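Local coordinates for filamentation induced by cAMP protein Fic (Desulfovibrio alaskensis, PDB 4RGL), which is of uncharacterised function but belongs to the Fic family, combining a mostly helical Fic core with a C-terminal domain of helix-turn-helix type, at residues Glu47-Thr52 and Ala93-Met98; Leu57-Asn62 and Met192-Gln197; Glu99-Ser104 and Leu110-Leu115; Leu199-Arg202 and Leu207-Tyr210. All coordinates share one frame; numbering follows the deposited sequence.

Contact 1. Residues Glu47-Thr52 and Ala93-Met98; sequences ENRIRT and ATYEAM
Arg49 and Thr52, one helical turn apart on helix 42-59, lean on the aromatic side chain of Tyr95 of helix 82-95, a helix-helix packing inside the mostly helical core of this Fic protein. The tight part is the arginine chain and guanidinium laid against the tyrosine. The arginine chain leaves with CG anti to the backbone N (chi1 179°), then bends at chi2 and chi3 and folds over the start of the tyrosine side chain, with Arg49 CD 3.7 Å from Tyr95 CB. The guanidinium is tilted 41° from the ring, and Tyr95 CD2 lies over one of its faces, displaced toward the rim. Further along the ring Thr52 sends in its methyl, CG2 lying 3.7 Å from Tyr95 CE2, while its hydroxyl is hydrogen-bonded to Glu214 OE1. Leu195 of helix 189-202 packs against the same tyrosine.

The looser, solvent side lies at the type I turn from Tyr95 to Met98. Glu96 is exposed there, yet its chain, bent at chi2, brings the carboxylate back to the arginine. The guanidinium has two polar partners: NH2 donates to the carbonyl Ala209 O, and on the outer side a salt bridge joins Arg49 NH1 to Glu96 OE2 at 3.0 Å.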
# COMPACT_ATOMS: atom_id res chain seq x y z
N GLU A 47 -1.23 -0.62 -6.72
CA GLU A 47 -1.82 -1.87 -6.21
C GLU A 47 -1.59 -2.00 -4.72
O GLU A 47 -2.53 -2.27 -3.97
CB GLU A 47 -1.24 -3.09 -6.95
CG GLU A 47 -1.73 -3.25 -8.38
CD GLU A 47 -1.16 -4.46 -9.11
OE1 GLU A 47 -0.70 -5.40 -8.43
OE2 GLU A 47 -1.23 -4.48 -10.36
N ASN A 48 -0.35 -1.73 -4.27
CA ASN A 48 0.01 -1.78 -2.85
C ASN A 48 -0.70 -0.68 -2.08
O ASN A 48 -1.27 -0.95 -1.02
CB ASN A 48 1.51 -1.65 -2.68
CG ASN A 48 2.27 -2.87 -3.12
OD1 ASN A 48 1.71 -3.96 -3.29
ND2 ASN A 48 3.58 -2.73 -3.22
N ARG A 49 -0.69 0.56 -2.62
CA ARG A 49 -1.36 1.70 -1.98
C ARG A 49 -2.86 1.41 -1.80
O ARG A 49 -3.40 1.64 -0.72
CB ARG A 49 -1.14 2.98 -2.81
CG ARG A 49 -1.83 4.24 -2.24
CD ARG A 49 -1.43 4.53 -0.78
NE ARG A 49 0.03 4.56 -0.59
CZ ARG A 49 0.79 5.63 -0.82
NH1 ARG A 49 0.26 6.73 -1.33
NH2 ARG A 49 2.09 5.58 -0.59
N ILE A 50 -3.52 0.83 -2.84
CA ILE A 50 -4.94 0.47 -2.77
C ILE A 50 -5.16 -0.59 -1.66
O ILE A 50 -6.10 -0.46 -0.86
CB ILE A 50 -5.47 -0.02 -4.15
CG1 ILE A 50 -5.49 1.15 -5.18
CG2 ILE A 50 -6.86 -0.66 -4.02
CD1 ILE A 50 -5.93 0.76 -6.63
N ARG A 51 -4.24 -1.60 -1.56
CA ARG A 51 -4.30 -2.63 -0.51
C ARG A 51 -4.18 -2.00 0.88
O ARG A 51 -4.93 -2.36 1.79
CB ARG A 51 -3.20 -3.68 -0.71
CG ARG A 51 -3.44 -4.61 -1.89
CD ARG A 51 -2.32 -5.62 -2.04
NE ARG A 51 -2.23 -6.51 -0.89
CZ ARG A 51 -1.18 -7.27 -0.62
NH1 ARG A 51 -0.10 -7.22 -1.39
NH2 ARG A 51 -1.18 -8.05 0.45
N THR A 52 -3.23 -1.04 1.05
CA THR A 52 -3.04 -0.31 2.31
C THR A 52 -4.34 0.43 2.71
O THR A 52 -4.81 0.29 3.84
CB THR A 52 -1.86 0.68 2.16
OG1 THR A 52 -0.64 -0.05 2.10
CG2 THR A 52 -1.80 1.70 3.31
N ALA A 93 -6.43 10.54 -1.12
CA ALA A 93 -5.94 11.91 -1.19
C ALA A 93 -4.90 12.18 -0.08
O ALA A 93 -3.90 12.87 -0.32
CB ALA A 93 -7.10 12.88 -1.06
N THR A 94 -5.11 11.58 1.12
CA THR A 94 -4.25 11.80 2.28
C THR A 94 -2.88 11.12 2.08
O THR A 94 -1.85 11.75 2.30
CB THR A 94 -4.95 11.29 3.55
OG1 THR A 94 -6.28 11.81 3.59
CG2 THR A 94 -4.21 11.68 4.82
N TYR A 95 -2.88 9.83 1.67
CA TYR A 95 -1.63 9.07 1.48
C TYR A 95 -0.78 9.66 0.34
O TYR A 95 0.45 9.60 0.41
CB TYR A 95 -1.92 7.59 1.21
CG TYR A 95 -2.18 6.78 2.47
CD1 TYR A 95 -3.45 6.72 3.02
CD2 TYR A 95 -1.17 6.04 3.07
CE1 TYR A 95 -3.70 5.97 4.18
CE2 TYR A 95 -1.41 5.28 4.22
CZ TYR A 95 -2.68 5.26 4.78
OH TYR A 95 -2.92 4.53 5.92
N GLU A 96 -1.42 10.26 -0.68
CA GLU A 96 -0.68 10.83 -1.81
C GLU A 96 0.02 12.14 -1.40
O GLU A 96 0.89 12.61 -2.13
CB GLU A 96 -1.62 11.08 -3.01
CG GLU A 96 -2.15 9.80 -3.66
CD GLU A 96 -1.09 8.82 -4.13
OE1 GLU A 96 -0.23 9.23 -4.95
OE2 GLU A 96 -1.17 7.63 -3.75
N ALA A 97 -0.31 12.69 -0.22
CA ALA A 97 0.26 13.96 0.23
C ALA A 97 1.34 13.75 1.34
O ALA A 97 1.75 14.72 1.99
CB ALA A 97 -0.84 14.87 0.75
N MSE A 98 1.86 12.50 1.48
CA MSE A 98 2.85 12.19 2.52
C MSE A 98 4.18 12.88 2.27
O MSE A 98 4.90 13.17 3.22
CB MSE A 98 3.08 10.68 2.62
CG MSE A 98 1.86 9.92 3.11
SE MSE A 98 2.27 8.07 3.47
CE MSE A 98 3.04 8.27 4.96

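Contact 2. Residues Leu57-Asn62 and Met192-Gln197; sequences LAIENN and MGRLWQ
The Arg194 guanidinium has the aliphatic side chain of Ile59 over one face and the carboxylate of Glu60 at its edge. Ile59 approaches from the opposite direction to the arginine chain and sets CD1 3.5 Å from Arg194 NE. Glu60 closes a salt bridge in which Arg194 NH2 donates to Glu60 OE2 over 2.7 Å, nearly straight at 169°. The acceptor lies close to the guanidinium plane, but the N-H reaches OE2 on the anti side and 29° out of the carboxylate plane. A bend in the glutamate chain (chi2 -58°) turns the acid to that edge, whereas the arginine is extended from CG to NE and reaches across to it. Arg194 NH1 is held separately by Ser56 OG, which helps fix the rotation of the group.

Helix 42-59 ends here in a Schellman motif, with Asn61 at positive phi as the C-prime residue. The sequence running from Ser56 to Asn61 fits the inhibitory S/T-x-x-x-E-G/N motif of Fic proteins, and Arg194 the last arginine of the Fic motif, so the pair is consistent with the autoinhibitory salt bridge of this family. An unknown ligand is hydrogen-bonded to Ile59 O, Glu60 OE1 and Asn61 ND2. Tyr225 of helix 221-234 flanks Ile59 and Glu60, His176 of helix 168-182 touches Arg194, and Leu195 faces helix 82-95.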
# COMPACT_ATOMS: atom_id res chain seq x y z
N LEU A 57 -8.98 0.90 6.13
CA LEU A 57 -10.39 1.26 6.27
C LEU A 57 -11.23 0.04 6.70
O LEU A 57 -12.18 0.19 7.47
CB LEU A 57 -10.95 1.85 4.96
CG LEU A 57 -10.46 3.26 4.59
CD1 LEU A 57 -10.86 3.62 3.20
CD2 LEU A 57 -10.99 4.28 5.54
N ALA A 58 -10.86 -1.17 6.22
CA ALA A 58 -11.58 -2.41 6.58
C ALA A 58 -11.48 -2.68 8.08
O ALA A 58 -12.45 -3.16 8.68
CB ALA A 58 -11.01 -3.59 5.81
N ILE A 59 -10.32 -2.33 8.70
CA ILE A 59 -10.12 -2.51 10.14
C ILE A 59 -11.12 -1.65 10.92
O ILE A 59 -11.61 -2.08 11.97
CB ILE A 59 -8.65 -2.17 10.55
CG1 ILE A 59 -7.65 -3.11 9.83
CG2 ILE A 59 -8.47 -2.22 12.08
CD1 ILE A 59 -6.14 -2.72 10.03
N GLU A 60 -11.47 -0.47 10.38
CA GLU A 60 -12.42 0.42 11.03
C GLU A 60 -13.86 0.19 10.48
O GLU A 60 -14.67 1.11 10.44
CB GLU A 60 -12.00 1.89 10.86
CG GLU A 60 -10.60 2.18 11.41
CD GLU A 60 -10.37 1.88 12.89
OE1 GLU A 60 -11.37 1.81 13.65
OE2 GLU A 60 -9.19 1.78 13.29
N ASN A 61 -14.15 -1.08 10.10
CA ASN A 61 -15.49 -1.56 9.76
C ASN A 61 -16.04 -0.93 8.44
O ASN A 61 -17.26 -0.89 8.24
CB ASN A 61 -16.47 -1.29 10.91
CG ASN A 61 -16.05 -1.94 12.22
OD1 ASN A 61 -15.49 -3.05 12.24
ND2 ASN A 61 -16.35 -1.28 13.33
N ASN A 62 -15.14 -0.60 7.48
CA ASN A 62 -15.58 -0.19 6.14
C ASN A 62 -15.84 -1.45 5.31
O ASN A 62 -14.97 -2.32 5.21
CB ASN A 62 -14.54 0.72 5.48
CG ASN A 62 -15.00 1.35 4.18
OD1 ASN A 62 -15.36 0.66 3.22
ND2 ASN A 62 -14.86 2.66 4.08
N MSE A 192 -5.24 7.28 11.43
CA MSE A 192 -4.12 8.23 11.62
C MSE A 192 -2.90 7.54 12.21
O MSE A 192 -1.76 7.95 11.95
CB MSE A 192 -4.55 9.40 12.53
CG MSE A 192 -5.47 10.39 11.85
SE MSE A 192 -4.67 11.22 10.29
CE MSE A 192 -3.23 12.16 11.13
N GLY A 193 -3.13 6.51 13.03
CA GLY A 193 -2.06 5.72 13.62
C GLY A 193 -1.26 4.98 12.57
O GLY A 193 -0.04 5.13 12.49
N ARG A 194 -1.97 4.25 11.67
CA ARG A 194 -1.34 3.49 10.59
C ARG A 194 -0.71 4.42 9.57
O ARG A 194 0.36 4.10 9.03
CB ARG A 194 -2.37 2.59 9.91
CG ARG A 194 -2.97 1.60 10.86
CD ARG A 194 -4.07 0.81 10.24
NE ARG A 194 -4.99 0.34 11.27
CZ ARG A 194 -6.16 0.90 11.52
NH1 ARG A 194 -6.64 1.84 10.71
NH2 ARG A 194 -6.92 0.46 12.52
N LEU A 195 -1.34 5.59 9.32
CA LEU A 195 -0.79 6.57 8.39
C LEU A 195 0.54 7.10 8.88
O LEU A 195 1.51 7.12 8.12
CB LEU A 195 -1.78 7.73 8.19
CG LEU A 195 -1.25 8.91 7.33
CD1 LEU A 195 -1.04 8.50 5.87
CD2 LEU A 195 -2.18 10.09 7.42
N TRP A 196 0.60 7.51 10.16
CA TRP A 196 1.80 8.13 10.69
C TRP A 196 2.93 7.10 10.87
O TRP A 196 4.09 7.44 10.67
CB TRP A 196 1.51 8.85 12.01
CG TRP A 196 1.97 10.28 12.01
CD1 TRP A 196 2.95 10.82 12.78
CD2 TRP A 196 1.63 11.28 11.04
NE1 TRP A 196 3.15 12.14 12.44
CE2 TRP A 196 2.38 12.43 11.34
CE3 TRP A 196 0.73 11.32 9.95
CZ2 TRP A 196 2.25 13.62 10.62
CZ3 TRP A 196 0.63 12.49 9.21
CH2 TRP A 196 1.37 13.63 9.56
N GLN A 197 2.58 5.82 11.12
CA GLN A 197 3.59 4.77 11.15
C GLN A 197 4.25 4.62 9.76
O GLN A 197 5.47 4.60 9.66
CB GLN A 197 3.01 3.44 11.62
CG GLN A 197 4.04 2.31 11.61
CD GLN A 197 3.48 1.02 12.10
OE1 GLN A 197 3.03 0.91 13.24
NE2 GLN A 197 3.67 -0.03 11.32

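Contact 3. Residues Glu99-Ser104 and Leu110-Leu115; sequences EDWDAS and LAAHEL
Trp101 lays its indole against helix 106-117, with Ala112 over a face and Leu115 at an edge. The ring is carried there by a side chain whose CG stands anti to the carbonyl carbon (chi1 -52°), turning the indole from the loop toward the helix. Ala112 CB makes a CH-pi contact with the six-membered ring, 3.7 Å from its centroid and 17° off the normal; its nearest ring atom is Trp101 CH2, at 3.6 Å. Leu115, one turn further on, meets the benzo edge nearly in the ring plane, its CD1 lying 3.7 Å from Trp101 CZ2. Ala111 takes a smaller share, its CB coming to 4.1 Å from Trp101 NE1.

The two alanines are small enough to let the broad indole come close to the helix backbone, so that CZ2 also approaches Ala112 CA. Thr94 of helix 82-95 and Leu199 of helix 189-202 touch the tryptophan too, placing it where three helices meet. Beyond it the loop is shaped by an Asx turn: Asp102 OD1 accepts from Ser104 N through its anti lone pair at 3.1 Å, and also from Ser104 OG, above the carboxylate plane, two bonds that brace the chain. Between the two segments no hydrogen bond forms: the indole's place depends on shape and dispersion, while Asp102 N to Asp108 OD2 ties the loop to helix 106-117.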
# COMPACT_ATOMS: atom_id res chain seq x y z
N GLU A 99 4.52 13.12 0.98
CA GLU A 99 5.79 13.77 0.60
C GLU A 99 5.94 15.13 1.31
O GLU A 99 7.06 15.53 1.66
CB GLU A 99 5.86 13.95 -0.93
CG GLU A 99 7.22 14.43 -1.44
CD GLU A 99 8.36 13.43 -1.31
OE1 GLU A 99 8.21 12.29 -1.80
OE2 GLU A 99 9.45 13.84 -0.85
N ASP A 100 4.81 15.82 1.58
CA ASP A 100 4.81 17.16 2.19
C ASP A 100 5.12 17.13 3.70
O ASP A 100 5.47 18.17 4.27
CB ASP A 100 3.43 17.84 1.97
CG ASP A 100 2.98 17.93 0.52
OD1 ASP A 100 3.86 17.91 -0.38
OD2 ASP A 100 1.76 18.10 0.29
N TRP A 101 4.88 15.98 4.38
CA TRP A 101 4.86 15.96 5.84
C TRP A 101 6.13 15.37 6.47
O TRP A 101 6.69 14.38 5.99
CB TRP A 101 3.65 15.18 6.35
CG TRP A 101 2.35 15.64 5.76
CD1 TRP A 101 1.94 16.93 5.60
CD2 TRP A 101 1.25 14.82 5.39
NE1 TRP A 101 0.69 16.96 5.04
CE2 TRP A 101 0.23 15.67 4.93
CE3 TRP A 101 1.02 13.43 5.39
CZ2 TRP A 101 -1.00 15.19 4.45
CZ3 TRP A 101 -0.18 12.95 4.91
CH2 TRP A 101 -1.18 13.82 4.45
N ASP A 102 6.51 15.96 7.62
CA ASP A 102 7.51 15.46 8.53
C ASP A 102 6.80 14.95 9.78
O ASP A 102 6.00 15.68 10.37
CB ASP A 102 8.54 16.58 8.86
CG ASP A 102 9.70 16.14 9.75
OD1 ASP A 102 9.44 15.45 10.76
OD2 ASP A 102 10.83 16.61 9.51
N ALA A 103 6.99 13.66 10.11
CA ALA A 103 6.21 12.98 11.16
C ALA A 103 6.27 13.71 12.54
O ALA A 103 5.40 13.50 13.39
CB ALA A 103 6.70 11.56 11.32
N SER A 104 7.29 14.55 12.77
CA SER A 104 7.45 15.22 14.06
C SER A 104 6.75 16.61 14.08
O SER A 104 6.67 17.23 15.15
CB SER A 104 8.93 15.38 14.39
OG SER A 104 9.60 16.13 13.39
N LEU A 110 -1.98 17.61 11.73
CA LEU A 110 -3.31 18.19 11.65
C LEU A 110 -3.75 18.33 10.19
O LEU A 110 -4.89 18.00 9.86
CB LEU A 110 -3.34 19.56 12.35
CG LEU A 110 -2.92 19.55 13.83
CD1 LEU A 110 -2.88 20.94 14.38
CD2 LEU A 110 -3.84 18.66 14.67
N ALA A 111 -2.82 18.74 9.30
CA ALA A 111 -3.10 18.84 7.86
C ALA A 111 -3.53 17.47 7.28
O ALA A 111 -4.43 17.41 6.43
CB ALA A 111 -1.87 19.37 7.13
N ALA A 112 -2.91 16.37 7.77
CA ALA A 112 -3.24 15.02 7.34
C ALA A 112 -4.64 14.63 7.81
O ALA A 112 -5.42 14.07 7.03
CB ALA A 112 -2.22 14.03 7.88
N HIS A 113 -4.97 14.92 9.09
CA HIS A 113 -6.29 14.61 9.65
C HIS A 113 -7.39 15.37 8.89
O HIS A 113 -8.47 14.81 8.66
CB HIS A 113 -6.33 14.95 11.14
CG HIS A 113 -7.62 14.59 11.79
ND1 HIS A 113 -8.57 15.56 12.08
CD2 HIS A 113 -8.12 13.38 12.12
CE1 HIS A 113 -9.59 14.91 12.61
NE2 HIS A 113 -9.36 13.59 12.65
N GLU A 114 -7.10 16.62 8.46
CA GLU A 114 -8.02 17.43 7.66
C GLU A 114 -8.35 16.72 6.32
O GLU A 114 -9.52 16.54 6.01
CB GLU A 114 -7.42 18.84 7.40
CG GLU A 114 -7.91 19.53 6.11
CD GLU A 114 -9.40 19.74 5.97
OE1 GLU A 114 -10.11 19.71 7.01
OE2 GLU A 114 -9.86 19.95 4.83
N LEU A 115 -7.32 16.29 5.57
CA LEU A 115 -7.52 15.62 4.28
C LEU A 115 -8.28 14.32 4.45
O LEU A 115 -9.09 13.97 3.59
CB LEU A 115 -6.18 15.35 3.60
CG LEU A 115 -5.48 16.55 3.01
CD1 LEU A 115 -4.08 16.20 2.59
CD2 LEU A 115 -6.26 17.10 1.83

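Contact 4. Residues Leu199-Arg202 and Leu207-Tyr210; sequences LILR and LLAY
Leu201 and Leu208 make the apolar half of this contact, with Leu201 CB 3.9 Å from Leu208 CD1 and 4.0 Å from Leu208 CB. Leu208 CD1 also rests 3.7 Å from Leu201 O, so Leu208 lies along the last turn of helix 189-202 rather than interlocking with the leucine tip. Ile29 of helix 16-32 touches Leu208, and Leu169 and Ser172 of helix 168-182 touch Leu201, so the pair is enclosed by neighbouring helices.

A second kind of packing sets the hydrocarbon part of an arginine on a methyl. Arg202 CB and Ala209 CB are 3.7 Å apart, and Arg202 CD lies 3.9 Å from the same Ala209 CB. With chi1 at 71°, CG sits between the backbone N and the carbonyl carbon, which lets the chain run on past the alanine; a bend at chi3 leaves the guanidinium still near the methyl, Ala209 CB lying oblique to it. Its charge is met outside the contact, in a salt bridge from Arg202 NH2 to Glu99.

Polar links play no part between the two segments themselves. The hydrogen bond from Tyr210 N to Leu207 O fastens the 3-10 turn internally. Arg202 and Ala209 have the nearest CA atoms, 5.1 Å apart: a tight reversal after the helix that starts in the Fic motif, where a short loop folds a 3-10 turn back onto the helix end.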
# COMPACT_ATOMS: atom_id res chain seq x y z
N LEU A 199 4.43 7.02 7.62
CA LEU A 199 5.18 8.25 7.40
C LEU A 199 6.55 8.17 8.06
O LEU A 199 7.55 8.47 7.41
CB LEU A 199 4.40 9.48 7.91
CG LEU A 199 5.03 10.85 7.58
CD1 LEU A 199 5.18 11.05 6.07
CD2 LEU A 199 4.23 11.95 8.16
N ILE A 200 6.60 7.70 9.32
CA ILE A 200 7.86 7.53 10.05
C ILE A 200 8.80 6.55 9.28
O ILE A 200 10.00 6.79 9.19
CB ILE A 200 7.61 7.06 11.51
CG1 ILE A 200 6.77 8.10 12.28
CG2 ILE A 200 8.94 6.78 12.24
CD1 ILE A 200 6.26 7.62 13.63
N LEU A 201 8.21 5.50 8.65
CA LEU A 201 8.99 4.52 7.88
C LEU A 201 9.45 5.09 6.53
O LEU A 201 10.58 4.84 6.12
CB LEU A 201 8.21 3.22 7.66
CG LEU A 201 7.92 2.38 8.93
CD1 LEU A 201 7.22 1.09 8.57
CD2 LEU A 201 9.21 2.07 9.69
N ARG A 202 8.58 5.87 5.83
CA ARG A 202 8.97 6.41 4.52
C ARG A 202 9.93 7.61 4.69
O ARG A 202 10.70 7.90 3.77
CB ARG A 202 7.76 6.80 3.67
CG ARG A 202 7.02 8.01 4.13
CD ARG A 202 6.28 8.65 2.96
NE ARG A 202 7.20 9.39 2.09
CZ ARG A 202 6.91 9.73 0.84
NH1 ARG A 202 5.78 9.31 0.27
NH2 ARG A 202 7.78 10.42 0.12
N LEU A 207 10.51 3.71 0.03
CA LEU A 207 9.91 2.51 -0.58
C LEU A 207 8.91 1.85 0.36
O LEU A 207 7.96 1.21 -0.09
CB LEU A 207 11.01 1.50 -0.97
CG LEU A 207 12.04 1.98 -2.00
CD1 LEU A 207 13.10 0.93 -2.23
CD2 LEU A 207 11.36 2.39 -3.34
N LEU A 208 9.11 2.04 1.69
CA LEU A 208 8.22 1.48 2.71
C LEU A 208 6.83 2.15 2.70
O LEU A 208 5.89 1.62 3.30
CB LEU A 208 8.86 1.60 4.10
CG LEU A 208 10.14 0.79 4.32
CD1 LEU A 208 10.81 1.18 5.59
CD2 LEU A 208 9.86 -0.71 4.31
N ALA A 209 6.69 3.27 1.96
CA ALA A 209 5.39 3.93 1.79
C ALA A 209 4.44 3.05 0.97
O ALA A 209 3.22 3.21 1.04
CB ALA A 209 5.56 5.28 1.11
N TYR A 210 5.02 2.06 0.24
CA TYR A 210 4.24 1.15 -0.59
C TYR A 210 4.28 -0.28 -0.02
O TYR A 210 4.04 -1.25 -0.74
CB TYR A 210 4.75 1.18 -2.04
CG TYR A 210 4.78 2.58 -2.62
CD1 TYR A 210 3.62 3.20 -3.07
CD2 TYR A 210 5.97 3.31 -2.65
CE1 TYR A 210 3.64 4.51 -3.54
CE2 TYR A 210 6.00 4.62 -3.13
CZ TYR A 210 4.83 5.22 -3.57
OH TYR A 210 4.86 6.50 -4.06

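Contacts 1, 2 and 4 are buried, contact 1 nearest the centre of the chain; contact 3 is only partly buried and lies farthest out. Helix 42-59 serves contacts 1 and 2, and helix 189-202 serves contacts 2 and 4. Ion pairing appears in contacts 1 and 2, toward solvent through Glu96 in the first and beside a bound unknown ligand in the second, while contacts 3 and 4 rest on apolar packing without bonds across. Direct links join them: packing between contacts 1 and 2, a hydrogen bond between 1 and 4, a salt bridge between 3 and 4, and Trp196 NE1 to Ala103 O between 2 and 3. Contact 3 is nested in the chain loop that contact 2 closes.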